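Local atomic coordinates of F420-dependent methylenetetrahydromethanopterin dehydrogenase (Methanopyrus kandleri, PDB entry 1QV9), a protein that catalyses the reversible, coenzyme F420-dependent interconversion of methenyl- and methylene-tetrahydromethanopterin, a one-carbon step in methanogenesis from carbon dioxide. Residues A138-N141 against A142-K146. Numbering follows the deposited sequence.
Sequences AIYN and ADLMK
Tyr140 and Leu144, one turn apart on the same helix, make the one apolar side-chain contact between 138-141 and 142-146: ring atom CE2 of Tyr140 lies 4.0 Å from methyl CD2 of Leu144, which approaches the ring at a slant. The i to i+4 spacing puts both on one side of the helix, and CG anti to N in each (chi1 178° in Tyr140, 173° in Leu144) sets the direction in which ring and methyl extend to meet, an aromatic ring and a branched aliphatic chain filling one buried face. The backbone that carries them is bonded in the i to i+4 pattern of an alpha helix. Leu144 N donates to Tyr140 O at 2.9 Å. Met145 N reaches Asn141 O at 2.8 Å, Ala142 N reaches Ala138 O at the same length, and the slightly longer bond from Asp143 N to Ile139 O is 3.1 Å. Ala142 CB sits 3.4 Å from Ile139 O, a methyl short enough to stay against the carbonyls of the preceding turn. This turn belongs to helix 134-150, which packs beside the long helix 227-257 in the helix-bundle part of the subunit, next to the alpha/beta domain. On the side of helix 227-257, Asp143 lies against Met241, Arg242 and Ala245, an acidic side chain suited to a partly exposed position, while the Tyr140 ring meets the ring of His238. A phenol suits this buried place because its OH is hydrogen-bonded to Ala123 O. Where the small Ala138 packs on Ala149 of the second subunit, the helix also borders a subunit interface, and the selenomethionine Met145 touches Met18 of both its own chain and that neighbour.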
ATOM      1  N   ALA A 138     -12.359 -18.493   6.941  1.00 13.11           N
ATOM      2  CA  ALA A 138     -12.799 -17.203   7.538  1.00 12.90           C
ATOM      3  C   ALA A 138     -12.147 -16.016   6.830  1.00 12.18           C
ATOM      4  O   ALA A 138     -12.815 -14.981   6.608  1.00 14.04           O
ATOM      5  CB  ALA A 138     -12.487 -17.162   9.051  1.00 13.48           C
ATOM      6  N   ILE A 139     -10.868 -16.128   6.448  1.00 12.27           N
ATOM      7  CA  ILE A 139     -10.188 -15.047   5.741  1.00 10.57           C
ATOM      8  C   ILE A 139     -10.874 -14.810   4.400  1.00 11.93           C
ATOM      9  O   ILE A 139     -11.130 -13.685   3.997  1.00 15.14           O
ATOM     10  CB  ILE A 139      -8.705 -15.377   5.538  1.00 13.09           C
ATOM     11  CG1 ILE A 139      -8.037 -15.381   6.919  1.00 15.24           C
ATOM     12  CG2 ILE A 139      -8.056 -14.400   4.561  1.00 14.81           C
ATOM     13  CD1 ILE A 139      -6.574 -15.787   6.871  1.00 18.20           C
ATOM     14  N   TYR A 140     -11.189 -15.883   3.676  1.00 12.11           N
ATOM     15  CA  TYR A 140     -11.872 -15.708   2.403  1.00 13.59           C
ATOM     16  C   TYR A 140     -13.231 -15.044   2.582  1.00 12.52           C
ATOM     17  O   TYR A 140     -13.579 -14.146   1.822  1.00 13.03           O
ATOM     18  CB  TYR A 140     -12.084 -17.098   1.746  1.00 12.47           C
ATOM     19  CG  TYR A 140     -12.825 -17.067   0.433  1.00 13.87           C
ATOM     20  CD1 TYR A 140     -12.118 -16.985  -0.758  1.00 14.05           C
ATOM     21  CD2 TYR A 140     -14.227 -17.118   0.391  1.00 14.57           C
ATOM     22  CE1 TYR A 140     -12.797 -16.968  -2.009  1.00 16.85           C
ATOM     23  CE2 TYR A 140     -14.916 -17.084  -0.843  1.00 15.77           C
ATOM     24  CZ  TYR A 140     -14.186 -17.021  -2.028  1.00 17.61           C
ATOM     25  OH  TYR A 140     -14.874 -17.038  -3.234  1.00 16.60           O
ATOM     26  N   ASN A 141     -13.986 -15.532   3.563  1.00 12.02           N
ATOM     27  CA  ASN A 141     -15.298 -14.927   3.802  1.00 12.36           C
ATOM     28  C   ASN A 141     -15.162 -13.456   4.192  1.00 12.95           C
ATOM     29  O   ASN A 141     -16.054 -12.667   3.851  1.00 13.33           O
ATOM     30  CB  ASN A 141     -16.091 -15.707   4.820  1.00 12.02           C
ATOM     31  CG  ASN A 141     -16.765 -16.882   4.170  1.00 19.64           C
ATOM     32  OD1 ASN A 141     -16.253 -18.004   4.183  1.00 22.17           O
ATOM     33  ND2 ASN A 141     -17.898 -16.615   3.533  1.00 17.95           N
ATOM     34  N   ALA A 142     -14.106 -13.095   4.910  1.00 12.40           N
ATOM     35  CA  ALA A 142     -13.899 -11.666   5.250  1.00 12.02           C
ATOM     36  C   ALA A 142     -13.703 -10.856   3.970  1.00 13.97           C
ATOM     37  O   ALA A 142     -14.249  -9.773   3.817  1.00 14.04           O
ATOM     38  CB  ALA A 142     -12.661 -11.504   6.170  1.00 13.12           C
ATOM     39  N   ASP A 143     -12.907 -11.375   3.024  1.00 11.22           N
ATOM     40  CA  ASP A 143     -12.690 -10.664   1.795  1.00 11.78           C
ATOM     41  C   ASP A 143     -13.966 -10.580   0.969  1.00 11.82           C
ATOM     42  O   ASP A 143     -14.270  -9.501   0.412  1.00 14.81           O
ATOM     43  CB  ASP A 143     -11.571 -11.336   0.984  1.00 12.97           C
ATOM     44  CG  ASP A 143     -10.190 -11.027   1.544  1.00 18.20           C
ATOM     45  OD1 ASP A 143     -10.004  -9.967   2.204  1.00 17.88           O
ATOM     46  OD2 ASP A 143      -9.265 -11.846   1.318  1.00 17.26           O
ATOM     47  N   LEU A 144     -14.692 -11.694   0.866  1.00 11.42           N
ATOM     48  CA  LEU A 144     -15.940 -11.692   0.102  1.00 12.57           C
ATOM     49  C   LEU A 144     -16.956 -10.729   0.727  1.00 13.13           C
ATOM     50  O   LEU A 144     -17.622  -9.989  -0.003  1.00 13.29           O
ATOM     51  CB  LEU A 144     -16.467 -13.127   0.017  1.00 15.87           C
ATOM     52  CG  LEU A 144     -17.846 -13.276  -0.615  1.00 13.67           C
ATOM     53  CD1 LEU A 144     -17.857 -12.758  -2.044  1.00 15.82           C
ATOM     54  CD2 LEU A 144     -18.238 -14.785  -0.597  1.00 18.81           C
HETATM   55  N   MSE A 145     -17.051 -10.720   2.067  1.00 11.92           N
HETATM   56  CA  MSE A 145     -17.999  -9.799   2.739  1.00 13.80           C
HETATM   57  C   MSE A 145     -17.636  -8.352   2.415  1.00 13.60           C
HETATM   58  O   MSE A 145     -18.530  -7.504   2.156  1.00 13.65           O
HETATM   59  CB  MSE A 145     -17.964 -10.029   4.257  1.00 13.56           C
HETATM   60  CG  MSE A 145     -19.008  -9.201   4.974  1.00 12.34           C
HETATM   61 SE   MSE A 145     -18.985  -9.646   6.893  1.00 18.08          SE
HETATM   62  CE  MSE A 145     -19.347 -11.554   6.701  1.00 18.02           C
ATOM     63  N   LYS A 146     -16.341  -8.033   2.431  1.00 12.10           N
ATOM     64  CA  LYS A 146     -15.924  -6.659   2.110  1.00 10.35           C
ATOM     65  C   LYS A 146     -16.340  -6.326   0.665  1.00 12.13           C
ATOM     66  O   LYS A 146     -16.833  -5.234   0.367  1.00 14.26           O
ATOM     67  CB  LYS A 146     -14.396  -6.529   2.282  1.00 12.63           C
ATOM     68  CG  LYS A 146     -13.787  -5.230   1.821  1.00 15.37           C
ATOM     69  CD  LYS A 146     -14.457  -4.038   2.460  1.00 21.74           C
ATOM     70  CE  LYS A 146     -13.726  -2.766   2.083  1.00 25.28           C
ATOM     71  NZ  LYS A 146     -14.375  -1.559   2.612  1.00 42.60           N
TER